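Local coordinates for taurocyamine kinase (Schistosoma mansoni, PDB 4WOD), which catalyses the reversible transfer of a phosphoryl group between ATP and taurocyamine, using magnesium as its cofactor, at residues T526-L530 with T531-E535; K539-E543 with D544-F548; R562-P565 with V566-I570. The protein carries 4 engineered substitutions. All coordinates share one frame; numbering follows the deposited sequence.

Interaction 1: residues T526-L530 with T531-E535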
ATOM      1  N   THR A 526      31.126  -5.630  -6.273  1.00 19.00           N
ATOM      2  CA  THR A 526      30.373  -6.659  -5.555  1.00 17.14           C
ATOM      3  C   THR A 526      28.882  -6.530  -5.867  1.00 20.45           C
ATOM      4  O   THR A 526      28.321  -5.437  -5.791  1.00 22.18           O
ATOM      5  CB  THR A 526      30.589  -6.532  -4.014  1.00 21.23           C
ATOM      6  OG1 THR A 526      31.974  -6.757  -3.695  1.00 21.04           O
ATOM      7  CG2 THR A 526      29.726  -7.511  -3.258  1.00 20.73           C
ATOM      8  N   TYR A 527      28.241  -7.635  -6.219  1.00 21.51           N
ATOM      9  CA  TYR A 527      26.790  -7.623  -6.392  1.00 22.83           C
ATOM     10  C   TYR A 527      26.064  -7.923  -5.065  1.00 19.36           C
ATOM     11  O   TYR A 527      26.365  -8.908  -4.389  1.00 23.62           O
ATOM     12  CB  TYR A 527      26.372  -8.630  -7.463  1.00 20.66           C
ATOM     13  CG  TYR A 527      24.882  -8.663  -7.700  1.00 21.22           C
ATOM     14  CD1 TYR A 527      24.225  -7.565  -8.242  1.00 22.30           C
ATOM     15  CD2 TYR A 527      24.128  -9.799  -7.397  1.00 20.86           C
ATOM     16  CE1 TYR A 527      22.852  -7.588  -8.468  1.00 17.70           C
ATOM     17  CE2 TYR A 527      22.758  -9.826  -7.615  1.00 22.49           C
ATOM     18  CZ  TYR A 527      22.126  -8.719  -8.149  1.00 22.76           C
ATOM     19  OH  TYR A 527      20.760  -8.737  -8.364  1.00 23.77           O
ATOM     20  N   TYR A 528      25.119  -7.063  -4.697  1.00 21.47           N
ATOM     21  CA  TYR A 528      24.338  -7.265  -3.476  1.00 22.49           C
ATOM     22  C   TYR A 528      22.885  -7.567  -3.809  1.00 23.25           C
ATOM     23  O   TYR A 528      22.101  -6.642  -4.014  1.00 23.09           O
ATOM     24  CB  TYR A 528      24.402  -6.040  -2.560  1.00 17.92           C
ATOM     25  CG  TYR A 528      25.806  -5.629  -2.186  1.00 23.21           C
ATOM     26  CD1 TYR A 528      26.457  -6.207  -1.095  1.00 27.83           C
ATOM     27  CD2 TYR A 528      26.496  -4.684  -2.941  1.00 25.13           C
ATOM     28  CE1 TYR A 528      27.752  -5.837  -0.751  1.00 21.29           C
ATOM     29  CE2 TYR A 528      27.791  -4.308  -2.609  1.00 23.45           C
ATOM     30  CZ  TYR A 528      28.410  -4.887  -1.515  1.00 23.51           C
ATOM     31  OH  TYR A 528      29.698  -4.512  -1.194  1.00 26.01           O
ATOM     32  N   PRO A 529      22.531  -8.860  -3.865  1.00 24.33           N
ATOM     33  CA  PRO A 529      21.137  -9.228  -4.127  1.00 26.80           C
ATOM     34  C   PRO A 529      20.224  -8.772  -3.005  1.00 27.14           C
ATOM     35  O   PRO A 529      20.526  -9.010  -1.834  1.00 24.97           O
ATOM     36  CB  PRO A 529      21.168 -10.764  -4.211  1.00 21.60           C
ATOM     37  CG  PRO A 529      22.489 -11.184  -3.636  1.00 24.68           C
ATOM     38  CD  PRO A 529      23.430 -10.030  -3.806  1.00 20.70           C
ATOM     39  N   LEU A 530      19.120  -8.127  -3.361  1.00 19.70           N
ATOM     40  CA  LEU A 530      18.139  -7.722  -2.367  1.00 23.69           C
ATOM     41  C   LEU A 530      17.580  -8.932  -1.583  1.00 25.06           C
ATOM     42  O   LEU A 530      17.106  -8.769  -0.456  1.00 29.52           O
ATOM     43  CB  LEU A 530      17.008  -6.938  -3.047  1.00 21.44           C
ATOM     44  CG  LEU A 530      17.003  -5.410  -2.912  1.00 27.17           C
ATOM     45  CD1 LEU A 530      18.314  -4.795  -3.371  1.00 24.69           C
ATOM     46  CD2 LEU A 530      15.826  -4.766  -3.660  1.00 22.18           C
ATOM     47  N   THR A 531      17.668 -10.135  -2.163  1.00 25.23           N
ATOM     48  CA  THR A 531      17.140 -11.360  -1.537  1.00 28.47           C
ATOM     49  C   THR A 531      18.101 -11.979  -0.537  1.00 37.70           C
ATOM     50  O   THR A 531      17.668 -12.509   0.471  1.00 38.34           O
ATOM     51  CB  THR A 531      16.788 -12.457  -2.565  1.00 29.09           C
ATOM     52  OG1 THR A 531      17.902 -12.688  -3.434  1.00 36.92           O
ATOM     53  CG2 THR A 531      15.604 -12.050  -3.380  1.00 23.53           C
ATOM     54  N   ASP A 532      19.403 -11.894  -0.798  1.00 33.32           N
ATOM     55  CA  ASP A 532      20.396 -12.660  -0.037  1.00 40.48           C
ATOM     56  C   ASP A 532      21.527 -11.790   0.461  1.00 37.18           C
ATOM     57  O   ASP A 532      22.699 -12.117   0.287  1.00 41.86           O
ATOM     58  CB  ASP A 532      20.985 -13.788  -0.889  1.00 38.73           C
ATOM     59  CG  ASP A 532      20.121 -15.015  -0.885  1.00 52.86           C
ATOM     60  OD1 ASP A 532      19.587 -15.327   0.203  1.00 56.30           O
ATOM     61  OD2 ASP A 532      19.981 -15.669  -1.950  1.00 60.71           O
ATOM     62  N   MET A 533      21.183 -10.675   1.071  1.00 32.40           N
ATOM     63  CA  MET A 533      22.196  -9.707   1.410  1.00 37.91           C
ATOM     64  C   MET A 533      22.611  -9.822   2.861  1.00 33.66           C
ATOM     65  O   MET A 533      21.786 -10.079   3.728  1.00 36.45           O
ATOM     66  CB  MET A 533      21.695  -8.299   1.123  1.00 39.23           C
ATOM     67  CG  MET A 533      22.792  -7.316   0.951  1.00 32.68           C
ATOM     68  SD  MET A 533      22.094  -5.690   0.782  1.00 30.29           S
ATOM     69  CE  MET A 533      21.060  -5.902  -0.673  1.00 26.64           C
ATOM     70  N   LYS A 534      23.904  -9.636   3.106  1.00 37.33           N
ATOM     71  CA  LYS A 534      24.420  -9.545   4.463  1.00 41.76           C
ATOM     72  C   LYS A 534      23.920  -8.230   5.075  1.00 37.15           C
ATOM     73  O   LYS A 534      23.963  -7.190   4.427  1.00 32.27           O
ATOM     74  CB  LYS A 534      25.953  -9.624   4.460  1.00 43.84           C
ATOM     75  CG  LYS A 534      26.500 -10.694   5.370  1.00 49.64           C
ATOM     76  CD  LYS A 534      26.623 -12.030   4.655  1.00 53.01           C
ATOM     77  CE  LYS A 534      27.370 -13.054   5.503  1.00 66.98           C
ATOM     78  NZ  LYS A 534      28.848 -12.844   5.483  1.00 69.15           N
ATOM     79  N   GLU A 535      23.442  -8.284   6.314  1.00 42.63           N
ATOM     80  CA  GLU A 535      22.829  -7.123   6.956  1.00 44.18           C
ATOM     81  C   GLU A 535      23.737  -5.906   7.062  1.00 39.44           C
ATOM     82  O   GLU A 535      23.251  -4.783   7.058  1.00 38.59           O
ATOM     83  CB  GLU A 535      22.355  -7.464   8.364  1.00 52.68           C
ATOM     84  CG  GLU A 535      23.502  -7.611   9.312  1.00 59.37           C
ATOM     85  CD  GLU A 535      23.305  -6.845  10.593  1.00 69.24           C
ATOM     86  OE1 GLU A 535      22.810  -5.690  10.555  1.00 72.66           O
ATOM     87  OE2 GLU A 535      23.754  -7.358  11.633  1.00 78.75           O
TER
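Met-533 lays its terminal methyl against CB of Tyr-528, at the point where the strand gives way to the turn. The chain is straight as far as SD, with CG anti to the backbone N (chi1 -158°), and then bends at its last torsion (chi3 -59°), which swings CE inward. There CE lies 3.8 Å from Tyr-528 CB and 4.0 Å from Leu-530 CD1, the leucine and methionine side chains running side by side in the same direction. Met-533 CE also packs on backbone, 3.4 Å from Pro-529 O, with Tyr-528 O a little farther. The turn itself is closed by one hydrogen bond, from Asp-532 N to Pro-529 O at 3.3 Å, long and bent at the hydrogen (139°). Pro-529 CG and Asp-532 CB meet at 4.1 Å, the ring and the aspartate crossing at a slant. Beyond the two segments, Tyr-528 and Met-533 both rest on Leu-541 of helix 535-543, and Leu-530 packs on Phe-548 and Trp-564. The arrangement is a strand-turn-helix connection: edge strand 525-529 of the antiparallel sheet in the catalytic domain of a phosphagen kinase passes through a tight turn, and Lys-534 stands at the N-cap of the helix that follows.

Interaction 2: residues K539-E543 with D544-F548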
ATOM      1  N   LYS A 539      22.824  -2.290   5.789  1.00 34.76           N
ATOM      2  CA  LYS A 539      22.929  -1.020   6.522  1.00 34.50           C
ATOM      3  C   LYS A 539      23.745   0.013   5.758  1.00 32.48           C
ATOM      4  O   LYS A 539      23.358   1.179   5.628  1.00 33.03           O
ATOM      5  CB  LYS A 539      23.588  -1.219   7.893  1.00 38.68           C
ATOM      6  CG  LYS A 539      22.923  -2.210   8.825  1.00 46.39           C
ATOM      7  CD  LYS A 539      23.617  -2.216  10.201  1.00 54.71           C
ATOM      8  CE  LYS A 539      25.075  -1.724  10.119  1.00 51.46           C
ATOM      9  NZ  LYS A 539      26.109  -2.766  10.402  1.00 54.18           N
ATOM     10  N   GLN A 540      24.895  -0.429   5.266  1.00 31.19           N
ATOM     11  CA  GLN A 540      25.821   0.461   4.585  1.00 27.95           C
ATOM     12  C   GLN A 540      25.239   1.014   3.287  1.00 31.78           C
ATOM     13  O   GLN A 540      25.530   2.150   2.900  1.00 29.91           O
ATOM     14  CB  GLN A 540      27.133  -0.257   4.296  1.00 28.19           C
ATOM     15  CG  GLN A 540      28.222   0.696   3.874  1.00 34.30           C
ATOM     16  CD  GLN A 540      28.325   1.895   4.805  1.00 37.11           C
ATOM     17  OE1 GLN A 540      28.683   1.764   5.981  1.00 38.57           O
ATOM     18  NE2 GLN A 540      28.007   3.071   4.283  1.00 33.95           N
ATOM     19  N   LEU A 541      24.426   0.203   2.613  1.00 28.90           N
ATOM     20  CA  LEU A 541      23.766   0.650   1.395  1.00 26.05           C
ATOM     21  C   LEU A 541      22.803   1.783   1.736  1.00 30.58           C
ATOM     22  O   LEU A 541      22.746   2.791   1.027  1.00 26.59           O
ATOM     23  CB  LEU A 541      23.029  -0.506   0.719  1.00 22.46           C
ATOM     24  CG  LEU A 541      23.933  -1.453  -0.065  1.00 26.48           C
ATOM     25  CD1 LEU A 541      23.165  -2.687  -0.526  1.00 27.97           C
ATOM     26  CD2 LEU A 541      24.552  -0.703  -1.241  1.00 26.19           C
ATOM     27  N   VAL A 542      22.062   1.616   2.831  1.00 27.69           N
ATOM     28  CA  VAL A 542      21.131   2.645   3.287  1.00 31.27           C
ATOM     29  C   VAL A 542      21.889   3.898   3.719  1.00 30.94           C
ATOM     30  O   VAL A 542      21.512   5.008   3.348  1.00 32.06           O
ATOM     31  CB  VAL A 542      20.244   2.169   4.463  1.00 34.55           C
ATOM     32  CG1 VAL A 542      19.221   3.256   4.815  1.00 35.71           C
ATOM     33  CG2 VAL A 542      19.528   0.860   4.120  1.00 27.06           C
ATOM     34  N   GLU A 543      22.953   3.712   4.496  1.00 28.43           N
ATOM     35  CA  GLU A 543      23.835   4.818   4.877  1.00 32.75           C
ATOM     36  C   GLU A 543      24.282   5.666   3.680  1.00 36.30           C
ATOM     37  O   GLU A 543      24.292   6.898   3.741  1.00 34.08           O
ATOM     38  CB  GLU A 543      25.079   4.288   5.594  1.00 33.95           C
ATOM     39  CG  GLU A 543      25.577   5.195   6.719  1.00 44.09           C
ATOM     40  CD  GLU A 543      27.091   5.115   6.934  1.00 49.13           C
ATOM     41  OE1 GLU A 543      27.826   4.719   5.996  1.00 50.27           O
ATOM     42  OE2 GLU A 543      27.542   5.427   8.057  1.00 42.70           O
ATOM     43  N   ASP A 544      24.668   5.001   2.596  1.00 34.53           N
ATOM     44  CA  ASP A 544      25.168   5.700   1.416  1.00 27.49           C
ATOM     45  C   ASP A 544      24.040   6.252   0.552  1.00 32.54           C
ATOM     46  O   ASP A 544      24.293   6.748  -0.538  1.00 28.81           O
ATOM     47  CB  ASP A 544      26.038   4.771   0.568  1.00 24.83           C
ATOM     48  CG  ASP A 544      27.331   4.399   1.254  1.00 28.36           C
ATOM     49  OD1 ASP A 544      27.754   5.152   2.152  1.00 29.52           O
ATOM     50  OD2 ASP A 544      27.926   3.366   0.891  1.00 27.57           O
ATOM     51  N   HIS A 545      22.803   6.147   1.029  1.00 31.01           N
ATOM     52  CA  HIS A 545      21.631   6.521   0.240  1.00 34.16           C
ATOM     53  C   HIS A 545      21.622   5.770  -1.089  1.00 32.70           C
ATOM     54  O   HIS A 545      21.214   6.313  -2.117  1.00 34.09           O
ATOM     55  CB  HIS A 545      21.575   8.037  -0.020  1.00 34.83           C
ATOM     56  CG  HIS A 545      21.542   8.862   1.228  1.00 44.21           C
ATOM     57  ND1 HIS A 545      22.674   9.139   1.968  1.00 48.32           N
ATOM     58  CD2 HIS A 545      20.513   9.461   1.874  1.00 47.34           C
ATOM     59  CE1 HIS A 545      22.341   9.877   3.014  1.00 50.32           C
ATOM     60  NE2 HIS A 545      21.038  10.087   2.979  1.00 51.10           N
ATOM     61  N   PHE A 546      22.098   4.530  -1.063  1.00 30.62           N
ATOM     62  CA  PHE A 546      21.945   3.638  -2.203  1.00 28.51           C
ATOM     63  C   PHE A 546      20.719   2.793  -1.907  1.00 28.72           C
ATOM     64  O   PHE A 546      20.826   1.684  -1.398  1.00 28.25           O
ATOM     65  CB  PHE A 546      23.179   2.762  -2.424  1.00 27.40           C
ATOM     66  CG  PHE A 546      24.426   3.529  -2.759  1.00 27.70           C
ATOM     67  CD1 PHE A 546      24.359   4.850  -3.173  1.00 25.36           C
ATOM     68  CD2 PHE A 546      25.675   2.919  -2.658  1.00 25.94           C
ATOM     69  CE1 PHE A 546      25.511   5.557  -3.474  1.00 28.92           C
ATOM     70  CE2 PHE A 546      26.829   3.615  -2.965  1.00 25.04           C
ATOM     71  CZ  PHE A 546      26.751   4.935  -3.373  1.00 26.41           C
ATOM     72  N   LEU A 547      19.549   3.352  -2.192  1.00 26.34           N
ATOM     73  CA  LEU A 547      18.301   2.732  -1.786  1.00 27.13           C
ATOM     74  C   LEU A 547      17.658   1.970  -2.924  1.00 25.76           C
ATOM     75  O   LEU A 547      17.804   2.312  -4.083  1.00 27.63           O
ATOM     76  CB  LEU A 547      17.318   3.789  -1.265  1.00 31.09           C
ATOM     77  CG  LEU A 547      17.844   4.714  -0.165  1.00 33.75           C
ATOM     78  CD1 LEU A 547      16.889   5.883   0.034  1.00 36.07           C
ATOM     79  CD2 LEU A 547      18.050   3.935   1.125  1.00 30.18           C
ATOM     80  N   PHE A 548      16.916   0.936  -2.576  1.00 26.17           N
ATOM     81  CA  PHE A 548      16.139   0.224  -3.560  1.00 25.90           C
ATOM     82  C   PHE A 548      14.956  -0.326  -2.771  1.00 24.78           C
ATOM     83  O   PHE A 548      14.989  -1.445  -2.258  1.00 25.34           O
ATOM     84  CB  PHE A 548      17.003  -0.850  -4.246  1.00 28.95           C
ATOM     85  CG  PHE A 548      16.358  -1.506  -5.448  1.00 27.50           C
ATOM     86  CD1 PHE A 548      15.053  -1.227  -5.806  1.00 24.49           C
ATOM     87  CD2 PHE A 548      17.097  -2.368  -6.252  1.00 26.79           C
ATOM     88  CE1 PHE A 548      14.480  -1.829  -6.899  1.00 27.99           C
ATOM     89  CE2 PHE A 548      16.528  -2.964  -7.359  1.00 22.65           C
ATOM     90  CZ  PHE A 548      15.213  -2.690  -7.675  1.00 21.55           C
TER
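Leu-541 and Phe-546 meet where helix 535-543 ends in a Schellman motif, with His-545, at positive phi, as its C-prime residue. Two backbone bonds define it: Phe-546 N to Leu-541 O at 2.8 Å, and His-545 N to Val-542 O at 2.9 Å. Just before them, Asp-544 N still bonds to Gln-540 O at 3.0 Å in the helical pattern.

The polar side chains gather at Gln-540. Its chain leaves with CG anti to the backbone N (chi1 -167°) and bends at chi2, bringing the amide nitrogen alongside the Asp-544 carboxylate, where Gln-540 NE2 gives Asp-544 OD1 a bond of 3.0 Å that is weak because it is strongly bent at the hydrogen (122°). Amide and carboxylate planes are turned 42° apart. Glu-543 OE1 and Asp-544 OD1, like charges, come within 3.9 Å of each other. The stronger partner of Asp-544 is Lys-576, which forms a salt bridge with OD2 and probably offsets the charge of this aspartate.

Two apolar contacts accompany the bonds. Leu-541 CD2 touches Phe-546 CB at 3.9 Å and reaches the ring at its edge, the two side chains crossing at about a right angle; beyond the segments the phenylalanine packs on Leu-579 and Trp-581 of strand 578-582. Val-542 CG1 meets Leu-547 CD2 at 3.9 Å. His-545, the residue at which the helix ends, is predicted to bind ATP. One face of the Phe-546 ring carries Asp-544 CB, 3.7 Å above the plane and over its centre.

Interaction 3: residues R562-P565 with V566-I570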
ATOM      1  N   ARG A 562       6.328  -6.343  -7.974  1.00 20.21           N
ATOM      2  CA  ARG A 562       5.760  -7.667  -7.815  1.00 20.62           C
ATOM      3  C   ARG A 562       6.835  -8.717  -7.486  1.00 21.12           C
ATOM      4  O   ARG A 562       7.984  -8.585  -7.905  1.00 21.10           O
ATOM      5  CB  ARG A 562       5.007  -8.061  -9.082  1.00 21.67           C
ATOM      6  CG  ARG A 562       3.631  -7.398  -9.265  1.00 20.11           C
ATOM      7  CD  ARG A 562       3.056  -7.807 -10.643  1.00 19.60           C
ATOM      8  NE  ARG A 562       4.143  -7.825 -11.601  1.00 25.86           N
ATOM      9  CZ  ARG A 562       4.594  -8.893 -12.247  1.00 23.79           C
ATOM     10  NH1 ARG A 562       4.026 -10.092 -12.129  1.00 22.17           N
ATOM     11  NH2 ARG A 562       5.620  -8.736 -13.039  1.00 17.94           N
ATOM     12  N   ASP A 563       6.442  -9.759  -6.749  1.00 19.13           N
ATOM     13  CA  ASP A 563       7.325 -10.852  -6.318  1.00 21.24           C
ATOM     14  C   ASP A 563       8.595 -10.343  -5.630  1.00 23.01           C
ATOM     15  O   ASP A 563       9.710 -10.833  -5.861  1.00 20.81           O
ATOM     16  CB  ASP A 563       7.674 -11.751  -7.501  1.00 20.28           C
ATOM     17  CG  ASP A 563       6.452 -12.410  -8.083  1.00 24.96           C
ATOM     18  OD1 ASP A 563       5.747 -13.092  -7.301  1.00 25.24           O
ATOM     19  OD2 ASP A 563       6.185 -12.233  -9.297  1.00 24.53           O
ATOM     20  N   TRP A 564       8.378  -9.380  -4.748  1.00 24.36           N
ATOM     21  CA  TRP A 564       9.433  -8.668  -4.043  1.00 23.12           C
ATOM     22  C   TRP A 564      10.164  -9.574  -3.046  1.00 26.33           C
ATOM     23  O   TRP A 564       9.538 -10.399  -2.358  1.00 28.05           O
ATOM     24  CB  TRP A 564       8.818  -7.460  -3.345  1.00 24.81           C
ATOM     25  CG  TRP A 564       9.800  -6.530  -2.739  1.00 26.64           C
ATOM     26  CD1 TRP A 564      10.108  -6.412  -1.415  1.00 24.80           C
ATOM     27  CD2 TRP A 564      10.615  -5.579  -3.431  1.00 25.45           C
ATOM     28  NE1 TRP A 564      11.069  -5.444  -1.244  1.00 26.51           N
ATOM     29  CE2 TRP A 564      11.394  -4.916  -2.465  1.00 26.42           C
ATOM     30  CE3 TRP A 564      10.764  -5.227  -4.772  1.00 25.70           C
ATOM     31  CZ2 TRP A 564      12.302  -3.918  -2.798  1.00 24.73           C
ATOM     32  CZ3 TRP A 564      11.670  -4.238  -5.104  1.00 25.99           C
ATOM     33  CH2 TRP A 564      12.424  -3.589  -4.117  1.00 26.65           C
ATOM     34  N   PRO A 565      11.500  -9.459  -2.985  1.00 26.66           N
ATOM     35  CA  PRO A 565      12.372  -8.609  -3.799  1.00 22.15           C
ATOM     36  C   PRO A 565      13.184  -9.431  -4.797  1.00 22.40           C
ATOM     37  O   PRO A 565      14.349  -9.117  -5.044  1.00 19.29           O
ATOM     38  CB  PRO A 565      13.295  -7.991  -2.749  1.00 24.24           C
ATOM     39  CG  PRO A 565      13.446  -9.120  -1.710  1.00 24.17           C
ATOM     40  CD  PRO A 565      12.280 -10.115  -1.926  1.00 25.33           C
ATOM     41  N   VAL A 566      12.581 -10.483  -5.345  1.00 21.09           N
ATOM     42  CA  VAL A 566      13.312 -11.469  -6.135  1.00 21.93           C
ATOM     43  C   VAL A 566      13.917 -10.864  -7.402  1.00 18.26           C
ATOM     44  O   VAL A 566      13.263 -10.104  -8.115  1.00 20.45           O
ATOM     45  CB  VAL A 566      12.388 -12.656  -6.502  1.00 21.53           C
ATOM     46  CG1 VAL A 566      13.125 -13.678  -7.341  1.00 20.77           C
ATOM     47  CG2 VAL A 566      11.877 -13.308  -5.236  1.00 22.33           C
ATOM     48  N   GLY A 567      15.171 -11.210  -7.671  1.00 19.37           N
ATOM     49  CA  GLY A 567      15.878 -10.751  -8.853  1.00 20.19           C
ATOM     50  C   GLY A 567      16.327  -9.297  -8.853  1.00 22.06           C
ATOM     51  O   GLY A 567      16.834  -8.815  -9.877  1.00 20.01           O
ATOM     52  N   ARG A 568      16.138  -8.594  -7.731  1.00 20.21           N
ATOM     53  CA  ARG A 568      16.592  -7.213  -7.592  1.00 19.75           C
ATOM     54  C   ARG A 568      17.911  -7.125  -6.825  1.00 19.70           C
ATOM     55  O   ARG A 568      18.176  -7.941  -5.947  1.00 18.80           O
ATOM     56  CB  ARG A 568      15.565  -6.343  -6.858  1.00 21.36           C
ATOM     57  CG  ARG A 568      14.340  -5.913  -7.669  1.00 22.71           C
ATOM     58  CD  ARG A 568      13.355  -7.051  -7.822  1.00 20.82           C
ATOM     59  NE  ARG A 568      12.024  -6.565  -8.185  1.00 17.91           N
ATOM     60  CZ  ARG A 568      10.899  -7.236  -7.968  1.00 21.67           C
ATOM     61  NH1 ARG A 568      10.934  -8.426  -7.361  1.00 17.07           N
ATOM     62  NH2 ARG A 568       9.740  -6.706  -8.336  1.00 18.14           N
ATOM     63  N   GLY A 569      18.720  -6.111  -7.131  1.00 21.20           N
ATOM     64  CA  GLY A 569      19.966  -5.932  -6.407  1.00 20.49           C
ATOM     65  C   GLY A 569      20.728  -4.696  -6.837  1.00 23.25           C
ATOM     66  O   GLY A 569      20.357  -4.020  -7.792  1.00 17.65           O
ATOM     67  N   ILE A 570      21.795  -4.403  -6.100  1.00 20.11           N
ATOM     68  CA  ILE A 570      22.660  -3.279  -6.379  1.00 15.23           C
ATOM     69  C   ILE A 570      24.093  -3.782  -6.493  1.00 19.16           C
ATOM     70  O   ILE A 570      24.555  -4.535  -5.637  1.00 18.57           O
ATOM     71  CB  ILE A 570      22.574  -2.196  -5.272  1.00 20.49           C
ATOM     72  CG1 ILE A 570      21.131  -1.687  -5.127  1.00 18.76           C
ATOM     73  CG2 ILE A 570      23.535  -1.027  -5.580  1.00 16.65           C
ATOM     74  CD1 ILE A 570      20.940  -0.743  -3.957  1.00 25.89           C
TER
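Arg-568, last residue of a tight turn, folds its side chain back along the loop and grips the backbone of residues 562-566 with its guanidinium. A bend at chi2 (76°) folds the chain so that Arg-568 CD packs on Pro-565 O at 3.6 Å while the charged end goes on to the loop. NH2 gives a short bond to Arg-562 O at 2.6 Å, with the oxygen close to the guanidinium plane. NH1 is shared among three carbonyls: Arg-562 O and Asp-563 O, both in weak bonds, and Val-566 O of its own segment at 3.0 Å. Trp-564 lies against one face of the group, its CE3 over the centre and 3.8 Å from Arg-568 CZ, although ring and guanidinium planes are 63° apart and do not stack in parallel.

Pro-565, which follows a cis peptide bond, opens the type II beta turn that ends at Arg-568, whose N bonds back to Pro-565 O at 3.3 Å. Pro-565 CB lies over the rim of one face of the Trp-564 indole.

Val-566 is held by its backbone: N bonds to Asp-563 O at 2.9 Å. Val-566 CB and CG2 each pack 3.3 Å from Asp-563 O, and farther out the side chain rests on Ile-506 of helix 502-517.

Arg-568 NH2 also reaches Gly-560 O, and Arg-505 lies close by with the same charge. Within the two segments the positive group is thus met by carbonyl dipoles and by no carboxylate, so it probably stays protonated, its charge spread over several C=O groups.

In the fold
The three contacts follow one another along the chain within the C-terminal catalytic domain of the second repeat, their centres about 11 to 16 Å apart. Interaction 1 leaves edge strand 525-529, interaction 2 ends the helix that comes next, and interaction 3 leads into strand 569-573, the neighbour of that edge strand in the antiparallel sheet. Backbone bonds pair Tyr-528 with Ile-570 and Leu-530 with Arg-568, tying interactions 1 and 3. Met-533 SD touches Leu-541 CD1, and Phe-548 CZ packs on Arg-568 CG, so interaction 2 meets both others. All three lie at the edge-strand end of the sheet; His-545 in interaction 2 is predicted to bind ATP.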